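Transcriptional regulator ComR (Streptococcus vestibularis F0396, PDB 6HU8) probably binds DNA through a helix-turn-helix domain and controls streptococcal competence as a peptide-pheromone-sensing regulator of the RNPP family. Local coordinates at residues Q18-E23 with A56-K61; A30-R35 with L49-Y54; V249-A254 with E269-A274; N208-I213 with D231-V236. All blocks are in the same frame, centred on the assembly; numbering follows the deposited sequence.

Interaction 1 of 4, residues Q18-E23 with A56-K61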
loop_
_atom_site.group_PDB
_atom_site.type_symbol
_atom_site.label_atom_id
_atom_site.label_comp_id
_atom_site.label_asym_id
_atom_site.label_seq_id
_atom_site.Cartn_x
_atom_site.Cartn_y
_atom_site.Cartn_z
ATOM N N GLN A 18 -0.377 21.441 30.050
ATOM C CA GLN A 18 -0.776 20.331 30.922
ATOM C C GLN A 18 0.434 19.571 31.483
ATOM O O GLN A 18 0.272 18.508 32.091
ATOM C CB GLN A 18 -1.699 19.348 30.176
ATOM C CG GLN A 18 -2.983 19.990 29.582
ATOM C CD GLN A 18 -3.944 18.970 29.006
ATOM O OE1 GLN A 18 -3.906 17.789 29.364
ATOM N NE2 GLN A 18 -4.821 19.416 28.105
ATOM N N GLN A 19 1.630 20.113 31.252
ATOM C CA GLN A 19 2.886 19.507 31.717
ATOM C C GLN A 19 2.967 18.046 31.298
ATOM O O GLN A 19 3.343 17.157 32.071
ATOM C CB GLN A 19 3.021 19.676 33.232
ATOM C CG GLN A 19 3.010 21.148 33.641
ATOM C CD GLN A 19 3.199 21.376 35.138
ATOM O OE1 GLN A 19 2.875 20.518 35.960
ATOM N NE2 GLN A 19 3.726 22.547 35.494
ATOM N N MET A 20 2.610 17.815 30.038
ATOM C CA MET A 20 2.537 16.477 29.479
ATOM C C MET A 20 3.696 16.264 28.508
ATOM O O MET A 20 3.874 17.035 27.561
ATOM C CB MET A 20 1.193 16.267 28.769
ATOM C CG MET A 20 0.932 14.821 28.359
ATOM S SD MET A 20 -0.562 14.530 27.353
ATOM C CE MET A 20 -1.863 14.670 28.592
ATOM N N SER A 21 4.505 15.236 28.749
ATOM C CA SER A 21 5.610 14.935 27.847
ATOM C C SER A 21 5.059 14.327 26.566
ATOM O O SER A 21 3.917 13.877 26.537
ATOM C CB SER A 21 6.595 13.984 28.497
ATOM O OG SER A 21 6.072 12.677 28.454
ATOM N N ARG A 22 5.856 14.330 25.502
ATOM C CA ARG A 22 5.438 13.707 24.246
ATOM C C ARG A 22 5.183 12.228 24.418
ATOM O O ARG A 22 4.205 11.701 23.874
ATOM C CB ARG A 22 6.480 13.925 23.149
ATOM C CG ARG A 22 6.642 15.391 22.808
ATOM C CD ARG A 22 7.357 15.539 21.502
ATOM N NE ARG A 22 7.346 16.918 21.029
ATOM C CZ ARG A 22 8.326 17.790 21.226
ATOM N NH1 ARG A 22 9.417 17.430 21.898
ATOM N NH2 ARG A 22 8.212 19.023 20.743
ATOM N N GLU A 23 6.057 11.538 25.161
ATOM C CA GLU A 23 5.882 10.096 25.340
ATOM C C GLU A 23 4.562 9.811 26.064
ATOM O O GLU A 23 3.879 8.836 25.741
ATOM C CB GLU A 23 7.063 9.464 26.115
ATOM C CG GLU A 23 8.313 9.220 25.267
ATOM C CD GLU A 23 9.069 10.496 24.927
ATOM O OE1 GLU A 23 8.854 11.510 25.625
ATOM O OE2 GLU A 23 9.885 10.487 23.962
ATOM N N ALA A 56 -6.564 15.322 20.405
ATOM C CA ALA A 56 -7.588 16.066 21.127
ATOM C C ALA A 56 -8.146 15.227 22.275
ATOM O O ALA A 56 -8.385 15.749 23.359
ATOM C CB ALA A 56 -8.702 16.518 20.178
ATOM N N LYS A 57 -8.344 13.931 22.050
ATOM C CA LYS A 57 -8.800 13.074 23.141
ATOM C C LYS A 57 -7.788 13.062 24.303
ATOM O O LYS A 57 -8.173 13.130 25.461
ATOM C CB LYS A 57 -9.053 11.650 22.649
ATOM C CG LYS A 57 -9.770 10.783 23.673
ATOM C CD LYS A 57 -9.789 9.325 23.279
ATOM C CE LYS A 57 -10.503 8.481 24.333
ATOM N NZ LYS A 57 -11.097 7.239 23.745
ATOM N N ARG A 58 -6.497 12.995 23.989
ATOM C CA ARG A 58 -5.466 12.913 25.035
ATOM C C ARG A 58 -5.385 14.212 25.836
ATOM O O ARG A 58 -5.049 14.201 27.021
ATOM C CB ARG A 58 -4.105 12.593 24.415
ATOM C CG ARG A 58 -3.996 11.221 23.755
ATOM C CD ARG A 58 -3.946 10.054 24.748
ATOM N NE ARG A 58 -2.817 10.164 25.679
ATOM C CZ ARG A 58 -2.932 10.136 27.005
ATOM N NH1 ARG A 58 -4.122 9.980 27.567
ATOM N NH2 ARG A 58 -1.849 10.253 27.775
ATOM N N LEU A 59 -5.698 15.336 25.190
ATOM C CA LEU A 59 -5.647 16.648 25.853
ATOM C C LEU A 59 -6.984 17.096 26.443
ATOM O O LEU A 59 -7.064 18.168 27.025
ATOM C CB LEU A 59 -5.151 17.717 24.879
ATOM C CG LEU A 59 -3.712 17.543 24.386
ATOM C CD1 LEU A 59 -3.385 18.573 23.312
ATOM C CD2 LEU A 59 -2.671 17.555 25.548
ATOM N N GLY A 60 -8.024 16.280 26.282
ATOM C CA GLY A 60 -9.326 16.577 26.855
ATOM C C GLY A 60 -10.003 17.757 26.169
ATOM O O GLY A 60 -10.790 18.469 26.784
ATOM N N LYS A 61 -9.668 17.962 24.897
ATOM C CA LYS A 61 -10.200 19.068 24.095
ATOM C C LYS A 61 -11.078 18.557 22.963
ATOM O O LYS A 61 -11.058 17.362 22.634
ATOM C CB LYS A 61 -9.051 19.898 23.518
ATOM C CG LYS A 61 -8.163 20.507 24.578
ATOM C CD LYS A 61 -8.938 21.561 25.359
ATOM C CE LYS A 61 -8.046 22.387 26.244
ATOM N NZ LYS A 61 -8.855 23.421 26.934
HETATM O O HOH W 1 -5.608 15.780 29.153
#
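Gln18 and Met20 reach the end of helix 49-59 by different torsions. In Gln18, CG stands beside the backbone N (chi1 -57°) and the chain then runs straight out, carrying its amide to the last turn of that helix. In Met20, CG lies opposite the backbone N (chi1 -170°), and a bend at chi3 turns the methyl toward the backbone of Arg58. Gln18 NE2 donates to Leu59 O at 2.8 Å, with an N-H...O angle of 159°; the acceptor lies close to the amide plane, while the donor is tilted modestly from the carbonyl plane. The other end of the same amide works through water, which donates both to Gln18 OE1 (2.6 Å) and to Arg58 O (2.7 Å). One side-chain amide thus serves two successive carbonyls, one directly and one through water, at a helix C-terminus where Gly60, with positive phi, closes a Schellman motif. Alongside, Met20 SD packs on Leu59 CD2 at 4.1 Å and Met20 CE lies 3.6 Å from Arg58 O. The sulfur also approaches the Arg58 guanidinium obliquely, but that group is held by the carbonyls of Val24 and Leu25. Gln18 NE2 has a second acceptor in Glu14 OE1. The contact ties the turn between helices 3-17 and 22-26 to the end of helix 49-59, with Leu25 of helix 22-26 touching both Met20 and Leu59.

Interaction 2 of 4, residues A30-R35 with L49-Y54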
loop_
_atom_site.group_PDB
_atom_site.type_symbol
_atom_site.label_atom_id
_atom_site.label_comp_id
_atom_site.label_asym_id
_atom_site.label_seq_id
_atom_site.Cartn_x
_atom_site.Cartn_y
_atom_site.Cartn_z
ATOM N N ALA A 30 0.470 3.433 19.098
ATOM C CA ALA A 30 -0.364 2.802 18.074
ATOM C C ALA A 30 -1.127 3.820 17.235
ATOM O O ALA A 30 -1.460 3.527 16.081
ATOM C CB ALA A 30 -1.342 1.807 18.698
ATOM N N GLU A 31 -1.407 5.001 17.790
ATOM C CA GLU A 31 -2.218 5.983 17.065
ATOM C C GLU A 31 -1.413 7.208 16.676
ATOM O O GLU A 31 -1.681 7.853 15.657
ATOM C CB GLU A 31 -3.436 6.382 17.904
ATOM C CG GLU A 31 -4.425 5.219 18.000
ATOM C CD GLU A 31 -5.643 5.507 18.853
ATOM O OE1 GLU A 31 -5.512 5.509 20.096
ATOM O OE2 GLU A 31 -6.731 5.723 18.280
ATOM N N LEU A 32 -0.422 7.522 17.501
ATOM C CA LEU A 32 0.481 8.636 17.257
ATOM C C LEU A 32 1.853 8.309 17.832
ATOM O O LEU A 32 1.956 7.879 18.984
ATOM C CB LEU A 32 -0.048 9.916 17.897
ATOM C CG LEU A 32 0.758 11.164 17.561
ATOM C CD1 LEU A 32 0.490 11.537 16.112
ATOM C CD2 LEU A 32 0.378 12.299 18.494
ATOM N N THR A 33 2.905 8.486 17.045
ATOM C CA THR A 33 4.249 8.234 17.565
ATOM C C THR A 33 4.898 9.545 17.964
ATOM O O THR A 33 4.450 10.628 17.573
ATOM C CB THR A 33 5.153 7.519 16.545
ATOM O OG1 THR A 33 5.443 8.404 15.453
ATOM C CG2 THR A 33 4.472 6.248 16.005
ATOM N N VAL A 34 5.973 9.452 18.730
ATOM C CA VAL A 34 6.656 10.644 19.165
ATOM C C VAL A 34 7.158 11.455 17.967
ATOM O O VAL A 34 7.032 12.678 17.952
ATOM C CB VAL A 34 7.822 10.274 20.126
ATOM C CG1 VAL A 34 8.764 11.436 20.304
ATOM C CG2 VAL A 34 7.229 9.817 21.470
ATOM N N ARG A 35 7.710 10.786 16.953
ATOM C CA ARG A 35 8.289 11.542 15.843
ATOM C C ARG A 35 7.185 12.163 14.977
ATOM O O ARG A 35 7.362 13.255 14.437
ATOM C CB ARG A 35 9.198 10.659 14.994
ATOM C CG ARG A 35 10.502 10.282 15.692
ATOM C CD ARG A 35 11.411 9.482 14.765
ATOM N NE ARG A 35 10.872 8.151 14.516
ATOM C CZ ARG A 35 11.449 7.231 13.747
ATOM N NH1 ARG A 35 12.607 7.479 13.139
ATOM N NH2 ARG A 35 10.863 6.055 13.587
ATOM N N LEU A 49 -7.098 13.642 10.275
ATOM C CA LEU A 49 -8.238 13.641 11.170
ATOM C C LEU A 49 -8.069 12.596 12.262
ATOM O O LEU A 49 -8.385 12.853 13.422
ATOM C CB LEU A 49 -9.527 13.386 10.392
ATOM C CG LEU A 49 -10.814 13.362 11.219
ATOM C CD1 LEU A 49 -10.892 14.590 12.101
ATOM C CD2 LEU A 49 -12.042 13.277 10.315
ATOM N N ASP A 50 -7.575 11.421 11.887
ATOM C CA ASP A 50 -7.339 10.353 12.855
ATOM C C ASP A 50 -6.343 10.782 13.918
ATOM O O ASP A 50 -6.579 10.595 15.105
ATOM C CB ASP A 50 -6.820 9.084 12.177
ATOM C CG ASP A 50 -7.860 8.418 11.295
ATOM O OD1 ASP A 50 -9.073 8.579 11.567
ATOM O OD2 ASP A 50 -7.453 7.735 10.329
ATOM N N LYS A 51 -5.222 11.347 13.496
ATOM C CA LYS A 51 -4.220 11.740 14.470
ATOM C C LYS A 51 -4.664 12.977 15.288
ATOM O O LYS A 51 -4.427 13.039 16.500
ATOM C CB LYS A 51 -2.871 11.954 13.773
ATOM C CG LYS A 51 -2.408 10.664 13.071
ATOM C CD LYS A 51 -0.902 10.506 12.976
ATOM C CE LYS A 51 -0.536 9.219 12.204
ATOM N NZ LYS A 51 -1.153 7.980 12.762
ATOM N N LEU A 52 -5.333 13.943 14.663
ATOM C CA LEU A 52 -5.820 15.082 15.438
ATOM C C LEU A 52 -6.902 14.642 16.439
ATOM O O LEU A 52 -6.952 15.128 17.571
ATOM C CB LEU A 52 -6.375 16.179 14.523
ATOM C CG LEU A 52 -6.699 17.487 15.248
ATOM C CD1 LEU A 52 -5.475 18.126 15.880
ATOM C CD2 LEU A 52 -7.367 18.500 14.315
ATOM N N SER A 53 -7.762 13.717 16.018
ATOM C CA SER A 53 -8.796 13.164 16.894
ATOM C C SER A 53 -8.178 12.514 18.146
ATOM O O SER A 53 -8.691 12.650 19.256
ATOM C CB SER A 53 -9.639 12.146 16.122
ATOM O OG SER A 53 -10.610 11.563 16.963
ATOM N N TYR A 54 -7.066 11.811 17.958
ATOM C CA TYR A 54 -6.387 11.162 19.075
ATOM C C TYR A 54 -5.789 12.215 20.013
ATOM O O TYR A 54 -5.949 12.145 21.240
ATOM C CB TYR A 54 -5.303 10.199 18.555
ATOM C CG TYR A 54 -4.388 9.673 19.657
ATOM C CD1 TYR A 54 -4.779 8.604 20.452
ATOM C CD2 TYR A 54 -3.155 10.266 19.911
ATOM C CE1 TYR A 54 -3.962 8.129 21.476
ATOM C CE2 TYR A 54 -2.308 9.792 20.956
ATOM C CZ TYR A 54 -2.745 8.736 21.721
ATOM O OH TYR A 54 -1.971 8.243 22.719
#
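Glu31 and Leu32 meet Lys51 and Tyr54 inside the helix-turn-helix domain of the Cro/C1 type, where the segment leading into helix 34-41 lies against the first turns of helix 49-59. The polar link is a single bond: Lys51 NZ donates to Glu31 O at 2.9 Å, approaching from above the carbonyl plane. The lysine chain runs extended until a bend at chi4 (-55°) turns NZ onto this oxygen; the ammonium has a further acceptor in Gln151 OE1, so one buried lysine also ties helix 49-59 to helix 139-152. The aromatic part centres on Tyr54. Glu31 CB sits over one face of the Tyr54 ring, 4.0 Å from its centroid and 24° off the normal, in a CH-pi contact displaced toward the rim. The glutamate carboxylate continues past the ring, its plane turned 59° from that of the ring. The phenol hydroxyl is hydrogen-bonded to Leu25 O of helix 22-26, which helps fix the ring's position. Apolar contacts complete the joint. Leu32, just before the N-cap residue Thr33 of helix 34-41, spreads between the two helix residues: Leu32 CB meets Tyr54 CD2 at 3.7 Å, while Leu32 CD1 crosses the lysine chain, 3.6 Å from Lys51 CD. By the CD1-CE1 rim, on the same side of the ring plane as Glu31 CB, Glu31 OE1 comes within 3.2 Å of Tyr54 CD1.

Interaction 3 of 4, residues V249-A254 with E269-A274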
loop_
_atom_site.group_PDB
_atom_site.type_symbol
_atom_site.label_atom_id
_atom_site.label_comp_id
_atom_site.label_asym_id
_atom_site.label_seq_id
_atom_site.Cartn_x
_atom_site.Cartn_y
_atom_site.Cartn_z
ATOM N N VAL A 249 -2.184 -14.167 -12.239
ATOM C CA VAL A 249 -2.471 -15.049 -11.110
ATOM C C VAL A 249 -2.188 -16.506 -11.463
ATOM O O VAL A 249 -1.528 -17.230 -10.709
ATOM C CB VAL A 249 -3.933 -14.886 -10.643
ATOM C CG1 VAL A 249 -4.231 -15.842 -9.507
ATOM C CG2 VAL A 249 -4.184 -13.436 -10.192
ATOM N N TYR A 250 -2.680 -16.944 -12.618
ATOM C CA TYR A 250 -2.429 -18.320 -13.049
ATOM C C TYR A 250 -0.959 -18.585 -13.408
ATOM O O TYR A 250 -0.480 -19.727 -13.312
ATOM C CB TYR A 250 -3.354 -18.669 -14.213
ATOM C CG TYR A 250 -4.761 -18.860 -13.706
ATOM C CD1 TYR A 250 -5.077 -19.943 -12.901
ATOM C CD2 TYR A 250 -5.756 -17.945 -13.995
ATOM C CE1 TYR A 250 -6.349 -20.121 -12.409
ATOM C CE2 TYR A 250 -7.034 -18.110 -13.495
ATOM C CZ TYR A 250 -7.320 -19.210 -12.711
ATOM O OH TYR A 250 -8.590 -19.382 -12.213
ATOM N N ILE A 251 -0.235 -17.544 -13.801
ATOM C CA ILE A 251 1.203 -17.699 -14.049
ATOM C C ILE A 251 1.921 -18.030 -12.735
ATOM O O ILE A 251 2.749 -18.948 -12.691
ATOM C CB ILE A 251 1.821 -16.425 -14.686
ATOM C CG1 ILE A 251 1.375 -16.270 -16.144
ATOM C CG2 ILE A 251 3.355 -16.450 -14.593
ATOM C CD1 ILE A 251 1.831 -14.942 -16.785
ATOM N N LEU A 252 1.602 -17.300 -11.668
ATOM C CA LEU A 252 2.166 -17.586 -10.337
ATOM C C LEU A 252 1.805 -18.986 -9.847
ATOM O O LEU A 252 2.660 -19.684 -9.297
ATOM C CB LEU A 252 1.700 -16.557 -9.295
ATOM C CG LEU A 252 2.339 -15.171 -9.324
ATOM C CD1 LEU A 252 1.457 -14.155 -8.579
ATOM C CD2 LEU A 252 3.735 -15.234 -8.682
ATOM N N GLU A 253 0.551 -19.400 -10.026
ATOM C CA GLU A 253 0.169 -20.756 -9.624
ATOM C C GLU A 253 0.946 -21.814 -10.430
ATOM O O GLU A 253 1.302 -22.886 -9.911
ATOM C CB GLU A 253 -1.343 -20.982 -9.778
ATOM C CG GLU A 253 -1.799 -22.270 -9.081
ATOM C CD GLU A 253 -3.294 -22.499 -9.105
ATOM O OE1 GLU A 253 -3.715 -23.621 -8.764
ATOM O OE2 GLU A 253 -4.051 -21.564 -9.447
ATOM N N ALA A 254 1.220 -21.510 -11.697
ATOM C CA ALA A 254 2.028 -22.391 -12.523
ATOM C C ALA A 254 3.465 -22.509 -12.004
ATOM O O ALA A 254 4.023 -23.613 -11.957
ATOM C CB ALA A 254 2.024 -21.903 -13.970
ATOM N N GLU A 269 -1.119 -26.758 -17.326
ATOM C CA GLU A 269 -2.544 -26.425 -17.237
ATOM C C GLU A 269 -2.755 -24.991 -16.750
ATOM O O GLU A 269 -3.584 -24.252 -17.298
ATOM C CB GLU A 269 -3.264 -27.413 -16.306
ATOM C CG GLU A 269 -3.264 -28.856 -16.851
ATOM C CD GLU A 269 -3.848 -29.870 -15.884
ATOM O OE1 GLU A 269 -4.107 -29.507 -14.716
ATOM O OE2 GLU A 269 -4.035 -31.040 -16.297
ATOM N N ASN A 270 -1.998 -24.588 -15.731
ATOM C CA ASN A 270 -2.140 -23.249 -15.166
ATOM C C ASN A 270 -1.650 -22.156 -16.124
ATOM O O ASN A 270 -2.297 -21.104 -16.240
ATOM C CB ASN A 270 -1.415 -23.166 -13.818
ATOM C CG ASN A 270 -2.125 -23.974 -12.735
ATOM O OD1 ASN A 270 -3.358 -24.066 -12.730
ATOM N ND2 ASN A 270 -1.364 -24.554 -11.821
ATOM N N TYR A 271 -0.555 -22.405 -16.843
ATOM C CA TYR A 271 -0.149 -21.474 -17.903
ATOM C C TYR A 271 -1.214 -21.400 -18.994
ATOM O O TYR A 271 -1.477 -20.319 -19.534
ATOM C CB TYR A 271 1.189 -21.872 -18.527
ATOM C CG TYR A 271 2.385 -21.193 -17.893
ATOM C CD1 TYR A 271 2.554 -19.810 -17.968
ATOM C CD2 TYR A 271 3.355 -21.940 -17.237
ATOM C CE1 TYR A 271 3.647 -19.179 -17.373
ATOM C CE2 TYR A 271 4.455 -21.321 -16.647
ATOM C CZ TYR A 271 4.595 -19.947 -16.722
ATOM O OH TYR A 271 5.690 -19.340 -16.143
ATOM N N ASP A 272 -1.830 -22.534 -19.326
ATOM C CA ASP A 272 -2.847 -22.534 -20.379
ATOM C C ASP A 272 -4.084 -21.749 -19.967
ATOM O O ASP A 272 -4.699 -21.068 -20.804
ATOM C CB ASP A 272 -3.252 -23.964 -20.776
ATOM C CG ASP A 272 -2.261 -24.618 -21.718
ATOM O OD1 ASP A 272 -1.345 -23.929 -22.224
ATOM O OD2 ASP A 272 -2.418 -25.833 -21.980
ATOM N N LYS A 273 -4.468 -21.851 -18.696
ATOM C CA LYS A 273 -5.513 -20.987 -18.151
ATOM C C LYS A 273 -5.153 -19.510 -18.289
ATOM O O LYS A 273 -5.996 -18.694 -18.673
ATOM C CB LYS A 273 -5.771 -21.306 -16.680
ATOM C CG LYS A 273 -6.607 -22.547 -16.441
ATOM C CD LYS A 273 -6.808 -22.781 -14.941
ATOM C CE LYS A 273 -7.551 -24.094 -14.688
ATOM N NZ LYS A 273 -7.511 -24.509 -13.261
ATOM N N ALA A 274 -3.914 -19.158 -17.934
ATOM C CA ALA A 274 -3.422 -17.793 -18.119
ATOM C C ALA A 274 -3.501 -17.322 -19.575
ATOM O O ALA A 274 -3.891 -16.182 -19.851
ATOM C CB ALA A 274 -1.957 -17.682 -17.607
HETATM O O HOH W 2 -2.267 -25.892 -9.287
#
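Ala254 and Tyr250 on helix 246-261 fit against Tyr271, Asn270 and Ala274 on helix 264-279, their segments antiparallel (170°) with axes only 7.7 Å apart. The alanines at 254 and 274 probably help to allow this closeness. Ala254 CB presses into the face of the Tyr271 ring, 3.9 Å from its centroid and 27° off the normal, shifted toward the rim at CD2. Ile251 meets the far part of that ring obliquely, its CG1 3.9 Å from Tyr271 CE1, and the same CG1 also rests on the methyl of Ala274. A second ring is covered from the other helix: Lys273 CB lies over one face of Tyr250, 4.2 Å from the centroid, and the extended lysine chain slants across the ring, where Lys273 CD reaches Tyr250 CE1 at 3.7 Å. Tyr250 CB sits between Asn270 O (3.3 Å) and Ala274 CB. Asn270 fills the gap between Tyr250, Glu253 and Ala254. Its CG beside the backbone N (chi1 -70°) brings ND2 against Glu253 CG, and a water accepts from Asn270 ND2 (3.0 Å) while donating to Glu253 OE1 (2.7 Å). Asn270 OD1 is buried without a polar partner. The pair belongs to the tetratricopeptide-type array: helix 285-296 packs on Ile251, Tyr271 and Ala274, while Tyr250 and Glu253 touch helix 226-240 and Leu252 faces helix 200-219.

Interaction 4 of 4, residues N208-I213 with D231-V236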
loop_
_atom_site.group_PDB
_atom_site.type_symbol
_atom_site.label_atom_id
_atom_site.label_comp_id
_atom_site.label_asym_id
_atom_site.label_seq_id
_atom_site.Cartn_x
_atom_site.Cartn_y
_atom_site.Cartn_z
ATOM N N ASN A 208 -2.756 -5.956 -5.482
ATOM C CA ASN A 208 -1.326 -5.771 -5.698
ATOM C C ASN A 208 -0.489 -6.234 -4.497
ATOM O O ASN A 208 0.628 -6.728 -4.658
ATOM C CB ASN A 208 -1.041 -4.301 -6.020
ATOM C CG ASN A 208 -1.431 -3.941 -7.437
ATOM O OD1 ASN A 208 -1.394 -4.793 -8.327
ATOM N ND2 ASN A 208 -1.808 -2.684 -7.661
ATOM N N ASP A 209 -1.027 -6.071 -3.292
ATOM C CA ASP A 209 -0.368 -6.630 -2.116
ATOM C C ASP A 209 -0.373 -8.152 -2.149
ATOM O O ASP A 209 0.601 -8.790 -1.789
ATOM C CB ASP A 209 -1.044 -6.158 -0.841
ATOM C CG ASP A 209 -0.628 -4.763 -0.454
ATOM O OD1 ASP A 209 0.151 -4.144 -1.207
ATOM O OD2 ASP A 209 -1.086 -4.298 0.599
ATOM N N LEU A 210 -1.493 -8.729 -2.548
ATOM C CA LEU A 210 -1.569 -10.183 -2.675
ATOM C C LEU A 210 -0.591 -10.686 -3.741
ATOM O O LEU A 210 0.068 -11.718 -3.557
ATOM C CB LEU A 210 -3.001 -10.595 -2.995
ATOM C CG LEU A 210 -3.965 -10.488 -1.814
ATOM C CD1 LEU A 210 -5.393 -10.577 -2.285
ATOM C CD2 LEU A 210 -3.668 -11.583 -0.818
ATOM N N MET A 211 -0.482 -9.963 -4.858
ATOM C CA MET A 211 0.482 -10.363 -5.880
ATOM C C MET A 211 1.891 -10.361 -5.311
ATOM O O MET A 211 2.672 -11.277 -5.601
ATOM C CB MET A 211 0.409 -9.461 -7.119
ATOM C CG MET A 211 -0.820 -9.735 -8.031
ATOM S SD MET A 211 -0.820 -11.311 -8.918
ATOM C CE MET A 211 0.305 -10.934 -10.266
ATOM N N ALA A 212 2.208 -9.337 -4.513
ATOM C CA ALA A 212 3.532 -9.198 -3.886
ATOM C C ALA A 212 3.848 -10.363 -2.952
ATOM O O ALA A 212 4.965 -10.871 -2.939
ATOM C CB ALA A 212 3.633 -7.856 -3.106
ATOM N N ILE A 213 2.862 -10.749 -2.150
ATOM C CA ILE A 213 2.963 -11.898 -1.257
ATOM C C ILE A 213 3.282 -13.181 -2.031
ATOM O O ILE A 213 4.153 -13.963 -1.647
ATOM C CB ILE A 213 1.642 -12.060 -0.473
ATOM C CG1 ILE A 213 1.486 -10.913 0.538
ATOM C CG2 ILE A 213 1.539 -13.432 0.172
ATOM C CD1 ILE A 213 0.097 -10.775 1.136
ATOM N N ASP A 231 -6.137 -18.149 -3.984
ATOM C CA ASP A 231 -7.586 -18.134 -3.808
ATOM C C ASP A 231 -8.115 -16.721 -3.530
ATOM O O ASP A 231 -9.176 -16.312 -4.033
ATOM C CB ASP A 231 -7.970 -19.086 -2.673
ATOM C CG ASP A 231 -7.970 -20.545 -3.114
ATOM O OD1 ASP A 231 -8.156 -20.801 -4.317
ATOM O OD2 ASP A 231 -7.786 -21.435 -2.262
ATOM N N LYS A 232 -7.367 -15.974 -2.730
ATOM C CA LYS A 232 -7.786 -14.624 -2.382
ATOM C C LYS A 232 -7.683 -13.734 -3.613
ATOM O O LYS A 232 -8.584 -12.933 -3.892
ATOM C CB LYS A 232 -6.943 -14.062 -1.237
ATOM C CG LYS A 232 -7.539 -12.785 -0.611
ATOM C CD LYS A 232 -8.606 -13.120 0.412
ATOM C CE LYS A 232 -9.126 -11.869 1.137
ATOM N NZ LYS A 232 -9.344 -12.154 2.579
ATOM N N LEU A 233 -6.586 -13.891 -4.358
ATOM C CA LEU A 233 -6.399 -13.140 -5.598
ATOM C C LEU A 233 -7.571 -13.333 -6.568
ATOM O O LEU A 233 -8.076 -12.364 -7.151
ATOM C CB LEU A 233 -5.095 -13.557 -6.275
ATOM C CG LEU A 233 -3.819 -12.970 -5.700
ATOM C CD1 LEU A 233 -2.691 -13.897 -6.091
ATOM C CD2 LEU A 233 -3.602 -11.574 -6.260
ATOM N N LEU A 234 -8.002 -14.583 -6.728
ATOM C CA LEU A 234 -9.112 -14.898 -7.613
ATOM C C LEU A 234 -10.420 -14.343 -7.041
ATOM O O LEU A 234 -11.292 -13.882 -7.789
ATOM C CB LEU A 234 -9.214 -16.416 -7.839
ATOM C CG LEU A 234 -8.076 -17.078 -8.623
ATOM C CD1 LEU A 234 -8.337 -18.562 -8.825
ATOM C CD2 LEU A 234 -7.877 -16.401 -9.966
ATOM N N ALA A 235 -10.559 -14.380 -5.718
ATOM C CA ALA A 235 -11.745 -13.798 -5.067
ATOM C C ALA A 235 -11.845 -12.290 -5.284
ATOM O O ALA A 235 -12.944 -11.759 -5.498
ATOM C CB ALA A 235 -11.742 -14.103 -3.578
ATOM N N VAL A 236 -10.714 -11.588 -5.242
ATOM C CA VAL A 236 -10.738 -10.144 -5.508
ATOM C C VAL A 236 -11.104 -9.868 -6.964
ATOM O O VAL A 236 -11.940 -9.002 -7.248
ATOM C CB VAL A 236 -9.400 -9.474 -5.190
ATOM C CG1 VAL A 236 -9.418 -8.018 -5.629
ATOM C CG2 VAL A 236 -9.089 -9.586 -3.703
#
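Leu210 points from helix 200-219 into the side of helix 226-240 and can be followed outward atom by atom. Leu210 CB meets Leu233 CD2 at 3.5 Å, a little tighter than ordinary carbon contact, and lies 3.7 Å from Leu233 CG. Beyond it, CG stands beside the backbone N (chi1 -74°), which carries the two methyls past Leu233 toward the preceding residue, Lys232. Leu210 CD1 reaches Lys232 CG at 3.5 Å and also lies near Val236 CG2, at 4.1 Å. Leu210 CD2, the other branch, touches the same lysine more loosely, 4.1 Å from Lys232 CG. The leucine fork thus rests on the aliphatic base of Lys232, whose chain bends at chi2 (83°) and leads its ammonium off to the carbonyls of Leu192 and Gln194. On the other side of the exchange, Leu233 pushes CD2 back between Leu210 and Met211. Leu233 CD2 lies 3.8 Å from Met211 CG and 3.9 Å from Met211 SD, the two side chains crossing at about a right angle while the methionine folds back at chi2 and chi3. The joint is wholly apolar between the two segments, which run antiparallel at 158° with axes 9.7 Å apart. Around it, Val191 and Leu192 of helix 181-192 also touch Leu210, and Val249 of helix 246-261 touches Leu233. Consecutive antiparallel helices packed in this way, with further helices on their flanks, are consistent with the tetratricopeptide-like array of the family.

The four contacts fall into two groups on opposite sides of the chain's centre. Interactions 1 and 2 share helix 49-59 in the helix-turn-helix domain, their centres about 11 Å apart, and touch where Glu23 meets Val34; the segments of interaction 2 lie in sequence between those of interaction 1. Interactions 4 and 3 follow in the tetratricopeptide-like array, their centres about 14 Å apart, joined because helix 226-240 leads on to helix 246-261 and Leu252 packs on Met211. The centres of interactions 2 and 4 are about 30 Å apart, those of 1 and 3 about 55 Å. The two groups do not touch each other, while helix 139-152 packs against the probable DNA-binding part.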